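Local coordinates for protein metallo-carboxypeptidase (Pseudomonas aeruginosa, PDB 4A39) that probably removes residues from the C-terminal end of peptides, as a zinc-dependent cytosolic carboxypeptidase of the M14 family, at residues W51-V56 with F123-R128; L193-Q198 with R368-G373; R156-L161 with V254-Q259. All blocks are in the same frame, centred on the assembly; numbering follows the deposited sequence.

Contact 1 of 3, residues W51-V56 with F123-R128; sequences WFHFKV and FEPYSR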
loop_
_atom_site.group_PDB
_atom_site.type_symbol
_atom_site.label_atom_id
_atom_site.label_comp_id
_atom_site.label_asym_id
_atom_site.label_seq_id
_atom_site.Cartn_x
_atom_site.Cartn_y
_atom_site.Cartn_z
ATOM N N TRP A 51 -0.516 3.621 12.294
ATOM C CA TRP A 51 -1.059 2.276 12.132
ATOM C C TRP A 51 -1.236 1.590 13.484
ATOM O O TRP A 51 -0.380 1.692 14.359
ATOM C CB TRP A 51 -0.130 1.429 11.239
ATOM C CG TRP A 51 -0.415 -0.053 11.290
ATOM C CD1 TRP A 51 0.127 -0.965 12.155
ATOM C CD2 TRP A 51 -1.359 -0.774 10.487
ATOM N NE1 TRP A 51 -0.424 -2.206 11.941
ATOM C CE2 TRP A 51 -1.341 -2.118 10.925
ATOM C CE3 TRP A 51 -2.224 -0.415 9.442
ATOM C CZ2 TRP A 51 -2.156 -3.105 10.354
ATOM C CZ3 TRP A 51 -3.036 -1.398 8.874
ATOM C CH2 TRP A 51 -2.993 -2.727 9.333
ATOM N N PHE A 52 -2.370 0.918 13.655
ATOM C CA PHE A 52 -2.656 0.178 14.879
ATOM C C PHE A 52 -3.351 -1.110 14.465
ATOM O O PHE A 52 -3.957 -1.178 13.397
ATOM C CB PHE A 52 -3.546 1.000 15.832
ATOM C CG PHE A 52 -4.901 1.348 15.273
ATOM C CD1 PHE A 52 -5.973 0.469 15.395
ATOM C CD2 PHE A 52 -5.107 2.571 14.642
ATOM C CE1 PHE A 52 -7.235 0.805 14.898
ATOM C CE2 PHE A 52 -6.358 2.921 14.140
ATOM C CZ PHE A 52 -7.428 2.033 14.268
ATOM N N HIS A 53 -3.239 -2.133 15.304
ATOM C CA HIS A 53 -3.843 -3.432 15.030
ATOM C C HIS A 53 -3.789 -4.235 16.324
ATOM O O HIS A 53 -2.711 -4.540 16.827
ATOM C CB HIS A 53 -3.051 -4.143 13.921
ATOM C CG HIS A 53 -3.615 -5.471 13.515
ATOM N ND1 HIS A 53 -2.956 -6.320 12.652
ATOM C CD2 HIS A 53 -4.771 -6.096 13.848
ATOM C CE1 HIS A 53 -3.679 -7.411 12.472
ATOM N NE2 HIS A 53 -4.785 -7.301 13.185
ATOM N N PHE A 54 -4.952 -4.569 16.870
ATOM C CA PHE A 54 -5.002 -5.334 18.107
ATOM C C PHE A 54 -6.216 -6.241 18.191
ATOM O O PHE A 54 -7.187 -6.078 17.448
ATOM C CB PHE A 54 -4.982 -4.405 19.334
ATOM C CG PHE A 54 -6.122 -3.423 19.386
ATOM C CD1 PHE A 54 -6.026 -2.190 18.748
ATOM C CD2 PHE A 54 -7.293 -3.729 20.084
ATOM C CE1 PHE A 54 -7.078 -1.272 18.805
ATOM C CE2 PHE A 54 -8.350 -2.818 20.146
ATOM C CZ PHE A 54 -8.240 -1.586 19.505
ATOM N N LYS A 55 -6.149 -7.205 19.102
ATOM C CA LYS A 55 -7.240 -8.148 19.306
ATOM C C LYS A 55 -7.805 -8.002 20.714
ATOM O O LYS A 55 -7.066 -7.770 21.672
ATOM C CB LYS A 55 -6.754 -9.590 19.110
ATOM C CG LYS A 55 -6.313 -9.929 17.697
ATOM C CD LYS A 55 -6.018 -11.419 17.569
ATOM C CE LYS A 55 -5.454 -11.762 16.203
ATOM N NZ LYS A 55 -5.164 -13.220 16.074
ATOM N N VAL A 56 -9.125 -8.121 20.827
ATOM C CA VAL A 56 -9.794 -8.039 22.123
ATOM C C VAL A 56 -10.450 -9.396 22.361
ATOM O O VAL A 56 -11.094 -9.942 21.469
ATOM C CB VAL A 56 -10.888 -6.945 22.140
ATOM C CG1 VAL A 56 -11.431 -6.770 23.555
ATOM C CG2 VAL A 56 -10.322 -5.627 21.632
ATOM N N PHE A 123 -6.380 -0.441 8.842
ATOM C CA PHE A 123 -6.821 -0.878 7.515
ATOM C C PHE A 123 -6.779 -2.404 7.518
ATOM O O PHE A 123 -6.071 -3.000 8.327
ATOM C CB PHE A 123 -5.906 -0.352 6.398
ATOM C CG PHE A 123 -6.512 -0.475 5.021
ATOM C CD1 PHE A 123 -7.413 0.481 4.559
ATOM C CD2 PHE A 123 -6.216 -1.566 4.207
ATOM C CE1 PHE A 123 -8.010 0.347 3.306
ATOM C CE2 PHE A 123 -6.810 -1.708 2.951
ATOM C CZ PHE A 123 -7.708 -0.750 2.503
ATOM N N GLU A 124 -7.537 -3.036 6.624
ATOM C CA GLU A 124 -7.548 -4.498 6.530
ATOM C C GLU A 124 -6.092 -4.950 6.349
ATOM O O GLU A 124 -5.489 -4.701 5.311
ATOM C CB GLU A 124 -8.404 -4.926 5.333
ATOM C CG GLU A 124 -8.623 -6.425 5.221
ATOM C CD GLU A 124 -9.685 -6.796 4.199
ATOM O OE1 GLU A 124 -10.253 -5.891 3.547
ATOM O OE2 GLU A 124 -9.952 -8.004 4.052
ATOM N N PRO A 125 -5.517 -5.637 7.355
ATOM C CA PRO A 125 -4.125 -6.108 7.313
ATOM C C PRO A 125 -3.752 -7.164 6.282
ATOM O O PRO A 125 -4.562 -8.025 5.930
ATOM C CB PRO A 125 -3.882 -6.627 8.735
ATOM C CG PRO A 125 -4.947 -5.960 9.561
ATOM C CD PRO A 125 -6.135 -5.988 8.645
ATOM N N TYR A 126 -2.507 -7.085 5.814
ATOM C CA TYR A 126 -1.964 -8.046 4.862
ATOM C C TYR A 126 -0.780 -8.677 5.591
ATOM O O TYR A 126 0.276 -8.059 5.723
ATOM C CB TYR A 126 -1.487 -7.354 3.581
ATOM C CG TYR A 126 -1.445 -8.299 2.404
ATOM C CD1 TYR A 126 -0.456 -9.279 2.303
ATOM C CD2 TYR A 126 -2.454 -8.279 1.444
ATOM C CE1 TYR A 126 -0.482 -10.223 1.275
ATOM C CE2 TYR A 126 -2.493 -9.217 0.413
ATOM C CZ TYR A 126 -1.508 -10.186 0.335
ATOM O OH TYR A 126 -1.561 -11.128 -0.668
ATOM N N SER A 127 -0.968 -9.897 6.086
ATOM C CA SER A 127 0.083 -10.588 6.832
ATOM C C SER A 127 1.176 -11.151 5.936
ATOM O O SER A 127 1.006 -11.261 4.724
ATOM C CB SER A 127 -0.514 -11.737 7.646
ATOM O OG SER A 127 -0.939 -12.790 6.799
ATOM N N ARG A 128 2.304 -11.510 6.538
ATOM C CA ARG A 128 3.392 -12.082 5.761
ATOM C C ARG A 128 3.003 -13.508 5.384
ATOM O O ARG A 128 3.537 -14.073 4.424
ATOM C CB ARG A 128 4.698 -12.083 6.562
ATOM C CG ARG A 128 5.179 -10.711 7.027
ATOM C CD ARG A 128 5.368 -9.757 5.858
ATOM N NE ARG A 128 4.114 -9.108 5.477
ATOM C CZ ARG A 128 3.811 -8.730 4.237
ATOM N NH1 ARG A 128 4.666 -8.935 3.243
ATOM N NH2 ARG A 128 2.649 -8.137 3.993
#

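Contact 2 of 3, residues L193-Q198 with R368-G373; sequences LIERLQ and RSKRLG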
loop_
_atom_site.group_PDB
_atom_site.type_symbol
_atom_site.label_atom_id
_atom_site.label_comp_id
_atom_site.label_asym_id
_atom_site.label_seq_id
_atom_site.Cartn_x
_atom_site.Cartn_y
_atom_site.Cartn_z
ATOM N N LEU A 193 -3.736 -7.712 -8.783
ATOM C CA LEU A 193 -2.982 -7.692 -10.026
ATOM C C LEU A 193 -2.537 -9.113 -10.380
ATOM O O LEU A 193 -2.784 -9.602 -11.488
ATOM C CB LEU A 193 -1.772 -6.760 -9.855
ATOM C CG LEU A 193 -0.896 -6.380 -11.050
ATOM C CD1 LEU A 193 -0.084 -5.137 -10.694
ATOM C CD2 LEU A 193 0.016 -7.531 -11.422
ATOM N N ILE A 194 -1.904 -9.789 -9.427
ATOM C CA ILE A 194 -1.417 -11.144 -9.659
ATOM C C ILE A 194 -2.535 -12.157 -9.895
ATOM O O ILE A 194 -2.410 -13.030 -10.753
ATOM C CB ILE A 194 -0.510 -11.612 -8.488
ATOM C CG1 ILE A 194 0.879 -10.988 -8.632
ATOM C CG2 ILE A 194 -0.373 -13.125 -8.482
ATOM C CD1 ILE A 194 0.903 -9.486 -8.538
ATOM N N GLU A 195 -3.631 -12.048 -9.154
ATOM C CA GLU A 195 -4.719 -12.994 -9.339
ATOM C C GLU A 195 -5.343 -12.896 -10.726
ATOM O O GLU A 195 -5.856 -13.888 -11.242
ATOM C CB GLU A 195 -5.795 -12.804 -8.271
ATOM C CG GLU A 195 -5.290 -13.038 -6.865
ATOM C CD GLU A 195 -6.404 -13.304 -5.875
ATOM O OE1 GLU A 195 -7.507 -12.742 -6.050
ATOM O OE2 GLU A 195 -6.168 -14.066 -4.914
ATOM N N ARG A 196 -5.306 -11.713 -11.334
ATOM C CA ARG A 196 -5.881 -11.567 -12.668
ATOM C C ARG A 196 -5.106 -12.393 -13.689
ATOM O O ARG A 196 -5.666 -12.836 -14.695
ATOM C CB ARG A 196 -5.903 -10.101 -13.115
ATOM C CG ARG A 196 -6.381 -9.958 -14.555
ATOM C CD ARG A 196 -6.671 -8.532 -14.980
ATOM N NE ARG A 196 -7.083 -8.504 -16.381
ATOM C CZ ARG A 196 -7.450 -7.414 -17.045
ATOM N NH1 ARG A 196 -7.469 -6.233 -16.440
ATOM N NH2 ARG A 196 -7.802 -7.506 -18.320
ATOM N N LEU A 197 -3.820 -12.602 -13.424
ATOM C CA LEU A 197 -2.961 -13.379 -14.320
ATOM C C LEU A 197 -3.391 -14.843 -14.437
ATOM O O LEU A 197 -3.000 -15.539 -15.377
ATOM C CB LEU A 197 -1.508 -13.313 -13.840
ATOM C CG LEU A 197 -0.664 -12.114 -14.279
ATOM C CD1 LEU A 197 -0.367 -12.224 -15.766
ATOM C CD2 LEU A 197 -1.382 -10.823 -13.962
ATOM N N GLN A 198 -4.197 -15.304 -13.484
ATOM C CA GLN A 198 -4.678 -16.685 -13.482
ATOM C C GLN A 198 -5.719 -16.949 -14.567
ATOM O O GLN A 198 -5.917 -18.092 -14.980
ATOM C CB GLN A 198 -5.290 -17.030 -12.121
ATOM C CG GLN A 198 -4.317 -16.981 -10.963
ATOM C CD GLN A 198 -4.980 -17.298 -9.637
ATOM O OE1 GLN A 198 -5.829 -16.544 -9.154
ATOM N NE2 GLN A 198 -4.601 -18.421 -9.042
ATOM N N ARG A 368 -11.456 -3.757 -2.800
ATOM C CA ARG A 368 -11.453 -2.652 -3.751
ATOM C C ARG A 368 -10.022 -2.357 -4.209
ATOM O O ARG A 368 -9.807 -1.918 -5.337
ATOM C CB ARG A 368 -12.114 -1.416 -3.130
ATOM C CG ARG A 368 -13.613 -1.618 -2.905
ATOM C CD ARG A 368 -14.238 -0.512 -2.071
ATOM N NE ARG A 368 -14.522 0.697 -2.837
ATOM C CZ ARG A 368 -15.019 1.805 -2.300
ATOM N NH1 ARG A 368 -15.276 1.847 -0.999
ATOM N NH2 ARG A 368 -15.272 2.867 -3.061
ATOM N N SER A 369 -9.048 -2.618 -3.342
ATOM C CA SER A 369 -7.643 -2.415 -3.682
ATOM C C SER A 369 -7.263 -3.432 -4.760
ATOM O O SER A 369 -6.588 -3.101 -5.735
ATOM C CB SER A 369 -6.765 -2.611 -2.443
ATOM O OG SER A 369 -7.080 -1.651 -1.444
ATOM N N LYS A 370 -7.707 -4.672 -4.572
ATOM C CA LYS A 370 -7.450 -5.741 -5.533
ATOM C C LYS A 370 -8.041 -5.372 -6.889
ATOM O O LYS A 370 -7.416 -5.579 -7.926
ATOM C CB LYS A 370 -8.077 -7.056 -5.047
ATOM C CG LYS A 370 -7.366 -7.674 -3.847
ATOM C CD LYS A 370 -8.021 -8.968 -3.380
ATOM C CE LYS A 370 -7.934 -10.058 -4.431
ATOM N NZ LYS A 370 -8.428 -11.350 -3.871
ATOM N N ARG A 371 -9.247 -4.812 -6.875
ATOM C CA ARG A 371 -9.924 -4.431 -8.112
ATOM C C ARG A 371 -9.169 -3.321 -8.835
ATOM O O ARG A 371 -9.050 -3.337 -10.064
ATOM C CB ARG A 371 -11.361 -3.974 -7.815
ATOM C CG ARG A 371 -12.306 -4.091 -9.006
ATOM C CD ARG A 371 -12.975 -2.770 -9.364
ATOM N NE ARG A 371 -13.697 -2.156 -8.247
ATOM C CZ ARG A 371 -14.749 -2.691 -7.634
ATOM N NH1 ARG A 371 -15.224 -3.869 -8.019
ATOM N NH2 ARG A 371 -15.329 -2.042 -6.629
ATOM N N LEU A 372 -8.658 -2.352 -8.081
ATOM C CA LEU A 372 -7.912 -1.260 -8.693
ATOM C C LEU A 372 -6.677 -1.830 -9.390
ATOM O O LEU A 372 -6.285 -1.363 -10.463
ATOM C CB LEU A 372 -7.497 -0.225 -7.641
ATOM C CG LEU A 372 -6.753 1.006 -8.178
ATOM C CD1 LEU A 372 -7.681 1.851 -9.044
ATOM C CD2 LEU A 372 -6.239 1.829 -7.003
ATOM N N GLY A 373 -6.074 -2.851 -8.786
ATOM C CA GLY A 373 -4.904 -3.465 -9.390
ATOM C C GLY A 373 -5.260 -4.056 -10.741
ATOM O O GLY A 373 -4.500 -3.956 -11.708
#

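Contact 3 of 3, residues R156-L161 with V254-Q259; sequences RDIELL and VWFVQQ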
loop_
_atom_site.group_PDB
_atom_site.type_symbol
_atom_site.label_atom_id
_atom_site.label_comp_id
_atom_site.label_asym_id
_atom_site.label_seq_id
_atom_site.Cartn_x
_atom_site.Cartn_y
_atom_site.Cartn_z
ATOM N N ARG A 156 14.574 -10.988 5.871
ATOM C CA ARG A 156 13.332 -11.464 5.274
ATOM C C ARG A 156 13.442 -11.275 3.759
ATOM O O ARG A 156 14.131 -10.367 3.291
ATOM C CB ARG A 156 12.137 -10.689 5.838
ATOM C CG ARG A 156 11.900 -10.941 7.326
ATOM C CD ARG A 156 10.577 -10.352 7.801
ATOM N NE ARG A 156 10.281 -10.732 9.181
ATOM C CZ ARG A 156 10.835 -10.169 10.254
ATOM N NH1 ARG A 156 11.715 -9.186 10.117
ATOM N NH2 ARG A 156 10.513 -10.603 11.466
ATOM N N ASP A 157 12.780 -12.141 2.997
ATOM C CA ASP A 157 12.833 -12.078 1.537
ATOM C C ASP A 157 12.098 -10.912 0.883
ATOM O O ASP A 157 11.004 -10.545 1.300
ATOM C CB ASP A 157 12.270 -13.363 0.917
ATOM C CG ASP A 157 13.213 -14.543 1.031
ATOM O OD1 ASP A 157 14.437 -14.321 1.064
ATOM O OD2 ASP A 157 12.726 -15.694 1.059
ATOM N N ILE A 158 12.715 -10.356 -0.158
ATOM C CA ILE A 158 12.118 -9.286 -0.957
ATOM C C ILE A 158 12.058 -9.890 -2.364
ATOM O O ILE A 158 12.975 -9.706 -3.164
ATOM C CB ILE A 158 13.004 -8.016 -1.024
ATOM C CG1 ILE A 158 13.400 -7.554 0.379
ATOM C CG2 ILE A 158 12.256 -6.911 -1.758
ATOM C CD1 ILE A 158 12.250 -7.077 1.208
ATOM N N GLU A 159 10.993 -10.623 -2.664
ATOM C CA GLU A 159 10.875 -11.257 -3.975
ATOM C C GLU A 159 10.585 -10.309 -5.127
ATOM O O GLU A 159 9.765 -9.403 -5.006
ATOM C CB GLU A 159 9.785 -12.335 -3.959
ATOM C CG GLU A 159 10.038 -13.465 -2.977
ATOM C CD GLU A 159 9.291 -13.282 -1.674
ATOM O OE1 GLU A 159 9.069 -12.117 -1.274
ATOM O OE2 GLU A 159 8.934 -14.304 -1.047
ATOM N N LEU A 160 11.274 -10.533 -6.243
ATOM C CA LEU A 160 11.062 -9.768 -7.466
ATOM C C LEU A 160 10.536 -10.798 -8.458
ATOM O O LEU A 160 11.267 -11.704 -8.871
ATOM C CB LEU A 160 12.372 -9.169 -7.991
ATOM C CG LEU A 160 12.325 -8.570 -9.405
ATOM C CD1 LEU A 160 11.193 -7.556 -9.510
ATOM C CD2 LEU A 160 13.664 -7.923 -9.730
ATOM N N LEU A 161 9.266 -10.674 -8.821
ATOM C CA LEU A 161 8.648 -11.610 -9.753
ATOM C C LEU A 161 8.617 -11.029 -11.155
ATOM O O LEU A 161 8.474 -9.822 -11.322
ATOM C CB LEU A 161 7.211 -11.920 -9.319
ATOM C CG LEU A 161 6.998 -12.344 -7.863
ATOM C CD1 LEU A 161 5.508 -12.477 -7.587
ATOM C CD2 LEU A 161 7.727 -13.655 -7.591
ATOM N N VAL A 254 15.702 -1.097 -0.923
ATOM C CA VAL A 254 15.755 -0.195 -2.069
ATOM C C VAL A 254 17.009 -0.450 -2.906
ATOM O O VAL A 254 16.967 -0.389 -4.137
ATOM C CB VAL A 254 15.712 1.278 -1.599
ATOM C CG1 VAL A 254 16.029 2.218 -2.755
ATOM C CG2 VAL A 254 14.321 1.587 -1.044
ATOM N N TRP A 255 18.118 -0.744 -2.237
ATOM C CA TRP A 255 19.377 -1.027 -2.924
ATOM C C TRP A 255 19.181 -2.194 -3.893
ATOM O O TRP A 255 19.680 -2.178 -5.025
ATOM C CB TRP A 255 20.461 -1.364 -1.892
ATOM C CG TRP A 255 21.787 -1.718 -2.492
ATOM C CD1 TRP A 255 22.192 -2.949 -2.924
ATOM C CD2 TRP A 255 22.870 -0.823 -2.754
ATOM N NE1 TRP A 255 23.464 -2.874 -3.441
ATOM C CE2 TRP A 255 23.905 -1.579 -3.349
ATOM C CE3 TRP A 255 23.068 0.548 -2.545
ATOM C CZ2 TRP A 255 25.121 -1.010 -3.738
ATOM C CZ3 TRP A 255 24.279 1.115 -2.932
ATOM C CH2 TRP A 255 25.289 0.336 -3.522
ATOM N N PHE A 256 18.445 -3.199 -3.435
ATOM C CA PHE A 256 18.142 -4.388 -4.224
ATOM C C PHE A 256 17.394 -4.039 -5.504
ATOM O O PHE A 256 17.815 -4.406 -6.601
ATOM C CB PHE A 256 17.297 -5.358 -3.387
ATOM C CG PHE A 256 16.617 -6.434 -4.193
ATOM C CD1 PHE A 256 17.358 -7.343 -4.942
ATOM C CD2 PHE A 256 15.229 -6.547 -4.188
ATOM C CE1 PHE A 256 16.724 -8.352 -5.676
ATOM C CE2 PHE A 256 14.590 -7.548 -4.915
ATOM C CZ PHE A 256 15.340 -8.453 -5.660
ATOM N N VAL A 257 16.282 -3.329 -5.364
ATOM C CA VAL A 257 15.482 -2.970 -6.530
ATOM C C VAL A 257 16.248 -2.130 -7.542
ATOM O O VAL A 257 16.154 -2.378 -8.744
ATOM C CB VAL A 257 14.190 -2.238 -6.114
ATOM C CG1 VAL A 257 13.391 -1.837 -7.350
ATOM C CG2 VAL A 257 13.355 -3.151 -5.227
ATOM N N GLN A 258 17.008 -1.147 -7.069
ATOM C CA GLN A 258 17.775 -0.307 -7.985
ATOM C C GLN A 258 18.802 -1.107 -8.784
ATOM O O GLN A 258 19.051 -0.808 -9.950
ATOM C CB GLN A 258 18.461 0.836 -7.228
ATOM C CG GLN A 258 17.503 1.973 -6.873
ATOM C CD GLN A 258 18.210 3.230 -6.394
ATOM O OE1 GLN A 258 19.331 3.526 -6.813
ATOM N NE2 GLN A 258 17.542 3.993 -5.532
ATOM N N GLN A 259 19.394 -2.125 -8.170
ATOM C CA GLN A 259 20.377 -2.939 -8.881
ATOM C C GLN A 259 19.706 -3.732 -9.998
ATOM O O GLN A 259 20.251 -3.864 -11.099
ATOM C CB GLN A 259 21.081 -3.897 -7.914
ATOM C CG GLN A 259 22.017 -3.205 -6.934
ATOM C CD GLN A 259 23.185 -2.513 -7.625
ATOM O OE1 GLN A 259 23.977 -1.824 -6.985
ATOM N NE2 GLN A 259 23.298 -2.702 -8.936
#

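Contact 1 of 3, residues W51-V56 with F123-R128
Trp-51 and His-53 touch Phe-123 and Pro-125 where the beta-rich N-terminal part of this cytosolic carboxypeptidase, built on the nine-stranded sheet, meets the zinc carboxypeptidase part. Strand 53-57 belongs to that sheet, whereas 123-128 is the irregular connection from strand 118-121 to helix 128-138. No hydrogen bond joins the two segments; rings, methylenes and one backbone carbonyl carry the contact. A chi1 of 166°, which sets CG opposite the backbone N, sends the six-membered end of the Trp-51 indole to the connection. There CZ3 lies 3.9 Å from Phe-123 CB, which sits at the ring edge in the indole plane, and CH2 comes within 3.2 Å of Phe-123 O, approached obliquely. The same CH2 touches Pro-125 CG at 3.8 Å, again at the edge. This proline carbon is shared: it also lies over one face of the His-53 imidazole in a CH-pi contact, 3.8 Å from the ring centroid and displaced toward the CE1 rim (CG to CE1 3.5 Å). One carbon, Pro-125 CG, thus serves an indole edge and an imidazole face. Ser-22 fixes both rings from outside the two segments, its O accepting from Trp-51 NE1 and its OG pairing with His-53 ND1. Trp-51 also stacks on His-184, whose ND1 bonds Tyr-126 N. His-184 follows the zinc ligand Glu-183, which places the contact near the metal site, the side chain of Trp-51 about 11 Å from the zinc ion. Beyond the proline, Ser-127 is the N-cap of helix 128-138, its OG bonded to Arg-130 N. Arg-128 NH2, salt-bridged to Glu-187, turns back to Tyr-126 O at 2.9 Å, its N-H pointing fairly straight (157°) and arriving from above the carbonyl plane.

Contact 2 of 3, residues L193-Q198 with R368-G373
The carboxylate of Glu-195 is met from above its plane by the ammonium group of Lys-370, with NZ standing about 46° out of that plane as seen from OE1. This is a hydrogen-bonded salt bridge: NZ to OE1 measures 2.7 Å, while NZ to OE2 is 3.7 Å, so the lysine bonds one oxygen, OE1. Lys-370 CE follows close behind, 3.2 Å from the same OE1. The lysine chain runs straight through chi2, then bends at chi3 (64°), which carries NZ across to the acid. Glu-191, one turn earlier on the glutamate's helix, makes a second salt bridge to NZ. The pair bridges two helices of the zinc carboxypeptidase domain, 185-196 and 366-383, where they run close together. Their backbones approach most nearly at Gly-373, whose CA is 4.7 Å from Leu-193 CA; the glycine has no side chain to hold the helices apart. Leu-193 packs against this bare backbone, its CB 4.3 Å from Gly-373 O, and it reaches on to Leu-377 one turn further along helix 366-383. Glu-195 also rests on Arg-137 of helix 128-138.

Contact 3 of 3, residues R156-L161 with V254-Q259
Phe-256 reaches out of its helix to strand 157-163, and its ring lies against Ile-158 and Leu-160. From CB, which points at the strand, a chi1 of 164° swings the ring away from the helix backbone, out over the strand. The atoms CD2, CE2 and CZ do the touching. CD2 meets the isoleucine branch methyl, Ile-158 CG2, at 3.9 Å, and has Ile-158 CB a little further off at 4.1 Å. Next along, CE2 comes within 3.2 Å of Ile-158 O, a close approach of an aromatic carbon to a strand carbonyl that is oblique to the ring. At the tip, CZ rests 3.8 Å from Leu-160 CB and 3.7 Å from Ile-158 O, so the ring spans two strand residues that both turn their CB toward the helix. No hydrogen bond crosses the interface: it is the apolar packing of a helix on a sheet, as expected in an alpha/beta fold. Phe-256 also touches Ala-148 on the edge strand 144-151, and Ile-158 leans on Pro-222 of helix 222-226. Glu-159, between Ile-158 and Leu-160 in the strand, points away, its OE1 hydrogen-bonded to His-131 NE2 of helix 128-138, so strand 157-163 lies between that helix and helix 252-264.

Contacts 1 and 3 are buried and mainly apolar, contact 1 using ring edges and faces at the domain junction, contact 3 a helix laid on a sheet. Contacts 2 and 3 lie away from the active site; contact 2 is partly buried and adds a salt bridge to close backbone packing. Helix 128-138 begins in contact 1 and packs beside both of the others. Helix 185-196 carries a segment of contact 2 and packs against 123-128 of contact 1; these two contacts also touch directly, Phe-123 CZ lying 4.1 Å from Ser-369 OG. Contact 1 closes before the others open along the chain, whereas the segments of contacts 2 and 3 alternate.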